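Side-chain contacts in vascular endothelial cadherin (Gallus gallus, PDB 3PPE), which mediates calcium-dependent, homophilic adhesion between endothelial cells, this chain being its first two extracellular cadherin domains, EC1 and EC2: residues 94-99 and 137-142; 151-156 and 161-166. All coordinates share one frame; numbering follows the deposited sequence.

Contact 1. Residues 94-99 and 137-142; sequences VSDIND and AGHATV. With CA (calcium ion), chain E; CA (calcium ion), chain D; CA (calcium ion), chain C.
H139 and D96 meet through a hydrogen bond from ND1 of H139 to OD1 of D96, 2.8 Å long with an N-H...O angle of 162°. The acceptor lies in the plane of the imidazole, whereas the nitrogen reaches OD1 from above the carboxylate plane, the two flat groups being turned 53° apart. The carboxylate is shared, OD1 taking the histidine bond while OD2 of the same D96 binds a calcium ion at 2.3 Å. The bond thus ties the EC2 loop to a ligand of that ion and would help fix the rotation of the ring.

A CH-pi contact adds to this: CB of N98 sits 3.9 Å from the centroid of the H139 ring, almost straight above its centre. With CG anti to the backbone N (chi1 -164°), N98 carries its amide past the ring to a second calcium, which OD1 of N98 and the backbone O of H139 both bind, at 2.4 and 2.3 Å. These two oxygens face each other across 2.9 Å, drawn together by the metal.

Metal bonds also run along 94-99. The carbonyl of I97 and OD1 of D99 join D96 on its calcium, and OD2 of D99 reaches the third ion. E11, E64 and D132 complete the D96 site; D130, D132, D184 and N100 complete that of H139. This is the three-calcium linker between successive cadherin domains, which makes their junction rigid.

Contact 2. Residues 151-156 and 161-166; sequences EYFTVD and IFTARA
F153 lays its CB against CG2 of I161, 3.7 Å away, while its ring reaches alongside the neighbouring strand, CD2 lying 4.0 Å from CA of T163. CG of F153 stands anti to its carbonyl carbon (chi1 -59°), which brings the ring edge alongside the backbone O of F162. Beyond the hairpin, Y176 meets F153 edge-to-face, and V123, I146 and I199 pack round it as part of the EC2 core. With only an alanine here, Y176 would probably lose its edge-to-face partner and a gap would open among V123, I146 and I199. CG2 of V155 lies a looser 4.2 Å from CG1 of I161.

T154 and F162 lie on the face of the hairpin opposite V155 and I161, as a hydrogen-bonded antiparallel pair. Their backbones exchange two bonds: N of T154 to O of F162, 2.8 Å, and N of F162 to O of T154. OG1 of T154 lies near CB of F162, and a water links this hydroxyl to O of T163. At the far rim of the F162 ring, OD2 of D156 is 3.5 Å from CE1, the carboxylate turned 65° from the ring; OD1 of D156 accepts from N of S158 and V160, within the turn.

Past the strands, N of A164 donates to O of Y152 (2.8 Å) from well above the carbonyl plane, and CB of A164 packs over the same face of that peptide group. R165, bent at chi3, runs beside the Y152 ring; its NH1 reaches O of E151 through a water, and NH2 forms a salt bridge with D167. Strands 153-155 and 160-163 form a beta hairpin at the edge of one sheet of the EC2 cadherin beta sandwich.

Overall arrangement
Contact 1 closes along the chain before contact 2 opens, and their centres are 30 Å apart, although their nearest atoms come within about 7 Å without touching. Contact 1 lies near the middle of the elongated chain, about 5 Å from its centre, where the end of EC1 meets a loop of EC2 around the calcium ions. Contact 2 belongs wholly to EC2, about 30 Å from the chain centre and away from the metal sites. Strand 142-148, which follows the loop 137-142, supplies I146 and Y144 to the inner face of the 151-156/161-166 hairpin, so the loop that faces the ions leads directly into the domain core.

Contact 1. Residues 94-99 and 137-142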
ATOM      1  N   VAL A  94       0.834  -0.321 -11.983  1.00 13.22           N
ATOM      2  CA  VAL A  94      -0.624  -0.257 -11.699  1.00 12.71           C
ATOM      3  C   VAL A  94      -1.119  -1.703 -11.729  1.00 12.82           C
ATOM      4  O   VAL A  94      -1.040  -2.356 -12.773  1.00 12.73           O
ATOM      5  CB  VAL A  94      -1.401   0.620 -12.733  1.00 12.32           C
ATOM      6  CG1 VAL A  94      -2.934   0.762 -12.375  1.00 12.80           C
ATOM      7  CG2 VAL A  94      -0.743   2.047 -12.845  1.00 12.99           C
ATOM      8  N   SER A  95      -1.634  -2.176 -10.604  1.00 12.33           N
ATOM      9  CA  SER A  95      -2.082  -3.567 -10.423  1.00 13.04           C
ATOM     10  C   SER A  95      -3.470  -3.724 -11.019  1.00 12.32           C
ATOM     11  O   SER A  95      -4.344  -2.925 -10.772  1.00 12.48           O
ATOM     12  CB  SER A  95      -2.147  -3.924  -8.929  1.00 12.78           C
ATOM     13  OG  SER A  95      -0.910  -3.606  -8.311  1.00 18.71           O
ATOM     14  N   ASP A  96      -3.648  -4.780 -11.806  1.00 12.81           N
ATOM     15  CA  ASP A  96      -4.863  -5.028 -12.572  1.00 12.67           C
ATOM     16  C   ASP A  96      -6.049  -5.467 -11.715  1.00 12.56           C
ATOM     17  O   ASP A  96      -5.917  -6.364 -10.895  1.00 13.65           O
ATOM     18  CB  ASP A  96      -4.566  -6.153 -13.585  1.00 11.83           C
ATOM     19  CG  ASP A  96      -5.648  -6.294 -14.640  1.00 12.39           C
ATOM     20  OD1 ASP A  96      -6.062  -7.445 -14.918  1.00 15.90           O
ATOM     21  OD2 ASP A  96      -6.092  -5.274 -15.210  1.00  7.70           O
ATOM     22  N   ILE A  97      -7.222  -4.897 -11.955  1.00 11.96           N
ATOM     23  CA  ILE A  97      -8.434  -5.536 -11.502  1.00 11.56           C
ATOM     24  C   ILE A  97      -9.157  -6.117 -12.725  1.00 11.48           C
ATOM     25  O   ILE A  97      -8.931  -5.687 -13.872  1.00 11.42           O
ATOM     26  CB  ILE A  97      -9.382  -4.576 -10.663  1.00 11.82           C
ATOM     27  CG1 ILE A  97     -10.029  -3.476 -11.512  1.00 11.05           C
ATOM     28  CG2 ILE A  97      -8.613  -4.003  -9.388  1.00 10.79           C
ATOM     29  CD1 ILE A  97     -11.320  -2.865 -10.857  1.00 10.74           C
ATOM     30  N   ASN A  98     -10.016  -7.092 -12.482  1.00 11.97           N
ATOM     31  CA  ASN A  98     -10.825  -7.644 -13.554  1.00 11.79           C
ATOM     32  C   ASN A  98     -12.000  -6.716 -13.884  1.00 12.69           C
ATOM     33  O   ASN A  98     -13.071  -6.820 -13.322  1.00 14.71           O
ATOM     34  CB  ASN A  98     -11.314  -9.066 -13.222  1.00 11.39           C
ATOM     35  CG  ASN A  98     -11.801  -9.778 -14.473  1.00 11.53           C
ATOM     36  OD1 ASN A  98     -11.181  -9.637 -15.540  1.00 14.03           O
ATOM     37  ND2 ASN A  98     -12.907 -10.462 -14.390  1.00  8.11           N
ATOM     38  N   ASP A  99     -11.790  -5.775 -14.793  1.00 13.33           N
ATOM     39  CA  ASP A  99     -12.836  -4.819 -15.112  1.00 13.65           C
ATOM     40  C   ASP A  99     -13.202  -4.763 -16.602  1.00 12.95           C
ATOM     41  O   ASP A  99     -13.910  -3.873 -17.027  1.00 13.37           O
ATOM     42  CB  ASP A  99     -12.516  -3.426 -14.532  1.00 13.48           C
ATOM     43  CG  ASP A  99     -11.197  -2.826 -15.027  1.00 12.93           C
ATOM     44  OD1 ASP A  99     -10.255  -3.544 -15.463  1.00 10.60           O
ATOM     45  OD2 ASP A  99     -11.083  -1.556 -14.951  1.00 15.80           O
ATOM     46  N   ALA A 137      -4.305 -13.699 -12.483  1.00 21.27           N
ATOM     47  CA  ALA A 137      -5.015 -14.965 -12.343  1.00 20.32           C
ATOM     48  C   ALA A 137      -6.343 -14.795 -13.073  1.00 18.36           C
ATOM     49  O   ALA A 137      -7.319 -14.310 -12.500  1.00 17.53           O
ATOM     50  CB  ALA A 137      -5.251 -15.318 -10.882  1.00 21.65           C
ATOM     51  N   GLY A 138      -6.372 -15.198 -14.339  1.00 17.41           N
ATOM     52  CA  GLY A 138      -7.619 -15.520 -15.007  1.00 14.70           C
ATOM     53  C   GLY A 138      -8.274 -14.304 -15.633  1.00 14.20           C
ATOM     54  O   GLY A 138      -9.290 -14.418 -16.318  1.00 13.27           O
ATOM     55  N   HIS A 139      -7.687 -13.135 -15.397  1.00 12.43           N
ATOM     56  CA  HIS A 139      -8.356 -11.872 -15.680  1.00 11.33           C
ATOM     57  C   HIS A 139      -8.648 -11.724 -17.170  1.00 10.18           C
ATOM     58  O   HIS A 139      -9.653 -11.128 -17.559  1.00  9.60           O
ATOM     59  CB  HIS A 139      -7.508 -10.696 -15.192  1.00 10.09           C
ATOM     60  CG  HIS A 139      -7.595 -10.460 -13.715  1.00 11.51           C
ATOM     61  ND1 HIS A 139      -7.182  -9.286 -13.124  1.00 11.38           N
ATOM     62  CD2 HIS A 139      -8.047 -11.248 -12.713  1.00 10.65           C
ATOM     63  CE1 HIS A 139      -7.376  -9.361 -11.820  1.00 12.43           C
ATOM     64  NE2 HIS A 139      -7.900 -10.542 -11.543  1.00 13.91           N
ATOM     65  N   ALA A 140      -7.764 -12.271 -17.998  1.00 11.19           N
ATOM     66  CA  ALA A 140      -7.916 -12.187 -19.439  1.00 11.26           C
ATOM     67  C   ALA A 140      -8.062 -13.607 -20.007  1.00 12.86           C
ATOM     68  O   ALA A 140      -7.749 -13.869 -21.176  1.00 15.00           O
ATOM     69  CB  ALA A 140      -6.722 -11.510 -20.020  1.00 11.38           C
ATOM     70  N   THR A 141      -8.524 -14.534 -19.184  1.00 12.14           N
ATOM     71  CA  THR A 141      -8.763 -15.878 -19.622  1.00 12.89           C
ATOM     72  C   THR A 141     -10.154 -15.905 -20.278  1.00 13.92           C
ATOM     73  O   THR A 141     -11.151 -15.654 -19.602  1.00 16.02           O
ATOM     74  CB  THR A 141      -8.774 -16.854 -18.427  1.00 13.15           C
ATOM     75  OG1 THR A 141      -7.482 -16.874 -17.813  1.00 11.93           O
ATOM     76  CG2 THR A 141      -9.072 -18.273 -18.897  1.00 13.82           C
ATOM     77  N   VAL A 142     -10.234 -16.253 -21.562  1.00 13.82           N
ATOM     78  CA  VAL A 142     -11.494 -16.168 -22.305  1.00 12.64           C
ATOM     79  C   VAL A 142     -12.063 -17.581 -22.445  1.00 12.90           C
ATOM     80  O   VAL A 142     -11.327 -18.518 -22.731  1.00 13.68           O
ATOM     81  CB  VAL A 142     -11.272 -15.573 -23.710  1.00 13.25           C
ATOM     82  CG1 VAL A 142     -12.621 -15.446 -24.486  1.00 12.04           C
ATOM     83  CG2 VAL A 142     -10.482 -14.182 -23.679  1.00 13.14           C
TER
HETATM   84 CA    CA E 403      -8.146  -4.255 -15.638  1.00 12.25          CA
HETATM   85 CA    CA D 402     -11.430  -9.730 -17.905  1.00 11.18          CA
HETATM   86 CA    CA C 401      -9.364  -0.430 -16.046  1.00 14.73          CA
HETATM   87  O   HOH W   1     -11.009  -0.581 -17.872  1.00 13.89           O

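Contact 2. Residues 151-156 and 161-166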
ATOM      1  N   GLU A 151     -27.217 -27.163 -30.743  1.00 13.62           N
ATOM      2  CA  GLU A 151     -27.615 -28.522 -31.185  1.00 15.18           C
ATOM      3  C   GLU A 151     -26.873 -28.986 -32.444  1.00 14.46           C
ATOM      4  O   GLU A 151     -26.779 -30.206 -32.716  1.00 14.86           O
ATOM      5  CB  GLU A 151     -29.102 -28.550 -31.509  1.00 16.26           C
ATOM      6  CG  GLU A 151     -29.994 -28.094 -30.375  1.00 20.89           C
ATOM      7  CD  GLU A 151     -30.204 -26.562 -30.334  1.00 26.00           C
ATOM      8  OE1 GLU A 151     -29.579 -25.797 -31.122  1.00 22.74           O
ATOM      9  OE2 GLU A 151     -31.026 -26.137 -29.482  1.00 31.85           O
ATOM     10  N   TYR A 152     -26.368 -28.012 -33.209  1.00 13.47           N
ATOM     11  CA  TYR A 152     -25.755 -28.233 -34.516  1.00 12.32           C
ATOM     12  C   TYR A 152     -24.231 -28.138 -34.492  1.00 12.23           C
ATOM     13  O   TYR A 152     -23.561 -28.882 -35.233  1.00 11.39           O
ATOM     14  CB  TYR A 152     -26.363 -27.264 -35.551  1.00 13.45           C
ATOM     15  CG  TYR A 152     -27.854 -27.478 -35.649  1.00 15.22           C
ATOM     16  CD1 TYR A 152     -28.742 -26.586 -35.038  1.00 16.41           C
ATOM     17  CD2 TYR A 152     -28.376 -28.624 -36.266  1.00 17.35           C
ATOM     18  CE1 TYR A 152     -30.094 -26.800 -35.076  1.00 18.29           C
ATOM     19  CE2 TYR A 152     -29.733 -28.836 -36.320  1.00 15.34           C
ATOM     20  CZ  TYR A 152     -30.580 -27.917 -35.719  1.00 16.13           C
ATOM     21  OH  TYR A 152     -31.926 -28.112 -35.742  1.00 18.55           O
ATOM     22  N   PHE A 153     -23.702 -27.265 -33.607  1.00 10.86           N
ATOM     23  CA  PHE A 153     -22.256 -26.962 -33.491  1.00 12.42           C
ATOM     24  C   PHE A 153     -21.844 -26.817 -32.035  1.00 11.21           C
ATOM     25  O   PHE A 153     -22.638 -26.402 -31.223  1.00 11.89           O
ATOM     26  CB  PHE A 153     -21.884 -25.656 -34.256  1.00 10.97           C
ATOM     27  CG  PHE A 153     -22.218 -25.725 -35.723  1.00 11.51           C
ATOM     28  CD1 PHE A 153     -23.485 -25.324 -36.187  1.00 11.02           C
ATOM     29  CD2 PHE A 153     -21.325 -26.288 -36.623  1.00 10.20           C
ATOM     30  CE1 PHE A 153     -23.825 -25.440 -37.539  1.00 10.25           C
ATOM     31  CE2 PHE A 153     -21.658 -26.396 -38.002  1.00 10.46           C
ATOM     32  CZ  PHE A 153     -22.914 -25.975 -38.448  1.00 10.05           C
ATOM     33  N   THR A 154     -20.609 -27.170 -31.729  1.00 11.05           N
ATOM     34  CA  THR A 154     -20.047 -26.931 -30.406  1.00 11.19           C
ATOM     35  C   THR A 154     -18.889 -25.951 -30.538  1.00 10.58           C
ATOM     36  O   THR A 154     -18.386 -25.705 -31.630  1.00  8.82           O
ATOM     37  CB  THR A 154     -19.557 -28.237 -29.703  1.00 11.94           C
ATOM     38  OG1 THR A 154     -18.451 -28.809 -30.405  1.00 10.06           O
ATOM     39  CG2 THR A 154     -20.725 -29.277 -29.545  1.00 11.67           C
ATOM     40  N   VAL A 155     -18.462 -25.374 -29.425  1.00 11.00           N
ATOM     41  CA  VAL A 155     -17.286 -24.522 -29.461  1.00  9.92           C
ATOM     42  C   VAL A 155     -16.364 -24.930 -28.315  1.00 10.29           C
ATOM     43  O   VAL A 155     -16.853 -25.269 -27.228  1.00 10.56           O
ATOM     44  CB  VAL A 155     -17.675 -23.024 -29.350  1.00 10.63           C
ATOM     45  CG1 VAL A 155     -18.385 -22.732 -27.998  1.00  7.79           C
ATOM     46  CG2 VAL A 155     -16.428 -22.133 -29.462  1.00  9.64           C
ATOM     47  N   ASP A 156     -15.047 -24.936 -28.541  1.00 10.05           N
ATOM     48  CA  ASP A 156     -14.131 -25.231 -27.435  1.00 10.31           C
ATOM     49  C   ASP A 156     -13.699 -23.913 -26.767  1.00 11.25           C
ATOM     50  O   ASP A 156     -14.087 -22.835 -27.214  1.00  9.53           O
ATOM     51  CB  ASP A 156     -12.950 -26.137 -27.829  1.00  9.72           C
ATOM     52  CG  ASP A 156     -11.924 -25.475 -28.738  1.00  9.92           C
ATOM     53  OD1 ASP A 156     -11.817 -24.230 -28.852  1.00  8.42           O
ATOM     54  OD2 ASP A 156     -11.174 -26.252 -29.369  1.00 10.58           O
ATOM     55  N   ILE A 161     -14.976 -23.833 -33.496  1.00  8.96           N
ATOM     56  CA  ILE A 161     -16.333 -24.360 -33.709  0.50  9.74           C
ATOM     57  C   ILE A 161     -16.241 -25.674 -34.480  1.00  9.77           C
ATOM     58  O   ILE A 161     -15.495 -25.784 -35.452  1.00  9.66           O
ATOM     59  CB  ILE A 161     -17.226 -23.310 -34.429  0.50  9.57           C
ATOM     60  CG1 ILE A 161     -17.263 -22.015 -33.596  0.50  9.10           C
ATOM     61  CG2 ILE A 161     -18.662 -23.836 -34.700  0.50  9.12           C
ATOM     62  CD1 ILE A 161     -18.108 -20.928 -34.192  0.50  8.32           C
ATOM     63  N   PHE A 162     -17.002 -26.668 -34.019  1.00 10.40           N
ATOM     64  CA  PHE A 162     -17.004 -28.030 -34.557  1.00 10.32           C
ATOM     65  C   PHE A 162     -18.434 -28.452 -34.830  1.00 10.93           C
ATOM     66  O   PHE A 162     -19.348 -27.981 -34.148  1.00 11.04           O
ATOM     67  CB  PHE A 162     -16.440 -29.010 -33.522  1.00  9.17           C
ATOM     68  CG  PHE A 162     -15.030 -28.728 -33.098  1.00  9.32           C
ATOM     69  CD1 PHE A 162     -14.760 -27.892 -32.000  1.00  8.70           C
ATOM     70  CD2 PHE A 162     -13.967 -29.355 -33.738  1.00 10.81           C
ATOM     71  CE1 PHE A 162     -13.428 -27.640 -31.614  1.00  8.65           C
ATOM     72  CE2 PHE A 162     -12.628 -29.132 -33.343  1.00 10.99           C
ATOM     73  CZ  PHE A 162     -12.362 -28.273 -32.283  1.00 10.39           C
ATOM     74  N   THR A 163     -18.627 -29.381 -35.786  1.00 11.58           N
ATOM     75  CA  THR A 163     -19.951 -29.979 -36.006  1.00 11.21           C
ATOM     76  C   THR A 163     -20.320 -30.773 -34.747  1.00 11.64           C
ATOM     77  O   THR A 163     -19.474 -31.467 -34.179  1.00 11.32           O
ATOM     78  CB  THR A 163     -19.985 -30.924 -37.265  1.00 11.62           C
ATOM     79  OG1 THR A 163     -19.038 -31.969 -37.071  1.00 10.30           O
ATOM     80  CG2 THR A 163     -19.641 -30.141 -38.581  1.00  7.87           C
ATOM     81  N   ALA A 164     -21.584 -30.639 -34.327  1.00 12.39           N
ATOM     82  CA  ALA A 164     -22.144 -31.311 -33.149  1.00 13.18           C
ATOM     83  C   ALA A 164     -22.947 -32.553 -33.513  1.00 13.38           C
ATOM     84  O   ALA A 164     -23.367 -33.287 -32.628  1.00 13.74           O
ATOM     85  CB  ALA A 164     -23.039 -30.361 -32.335  1.00 13.45           C
ATOM     86  N   ARG A 165     -23.104 -32.800 -34.804  1.00 13.36           N
ATOM     87  CA  ARG A 165     -23.911 -33.916 -35.337  1.00 14.00           C
ATOM     88  C   ARG A 165     -23.199 -34.382 -36.582  1.00 14.26           C
ATOM     89  O   ARG A 165     -22.562 -33.567 -37.247  1.00 13.19           O
ATOM     90  CB  ARG A 165     -25.321 -33.431 -35.753  1.00 12.36           C
ATOM     91  CG  ARG A 165     -26.226 -32.929 -34.590  1.00 15.02           C
ATOM     92  CD  ARG A 165     -27.626 -32.532 -35.075  1.00 15.43           C
ATOM     93  NE  ARG A 165     -28.343 -33.716 -35.561  1.00 16.04           N
ATOM     94  CZ  ARG A 165     -29.132 -34.492 -34.828  1.00 15.67           C
ATOM     95  NH1 ARG A 165     -29.321 -34.245 -33.521  1.00 12.63           N
ATOM     96  NH2 ARG A 165     -29.707 -35.555 -35.414  1.00 16.22           N
ATOM     97  N   ALA A 166     -23.366 -35.656 -36.943  1.00 14.95           N
ATOM     98  CA  ALA A 166     -22.774 -36.197 -38.182  1.00 16.76           C
ATOM     99  C   ALA A 166     -23.739 -36.174 -39.359  1.00 18.75           C
ATOM    100  O   ALA A 166     -23.351 -36.546 -40.448  1.00 19.69           O
ATOM    101  CB  ALA A 166     -22.284 -37.626 -37.969  1.00 16.81           C
TER
HETATM  102  O   HOH W   2     -27.767 -32.367 -31.669  1.00  9.93           O
HETATM  103  O   HOH W   3     -18.557 -31.323 -31.640  1.00 13.24           O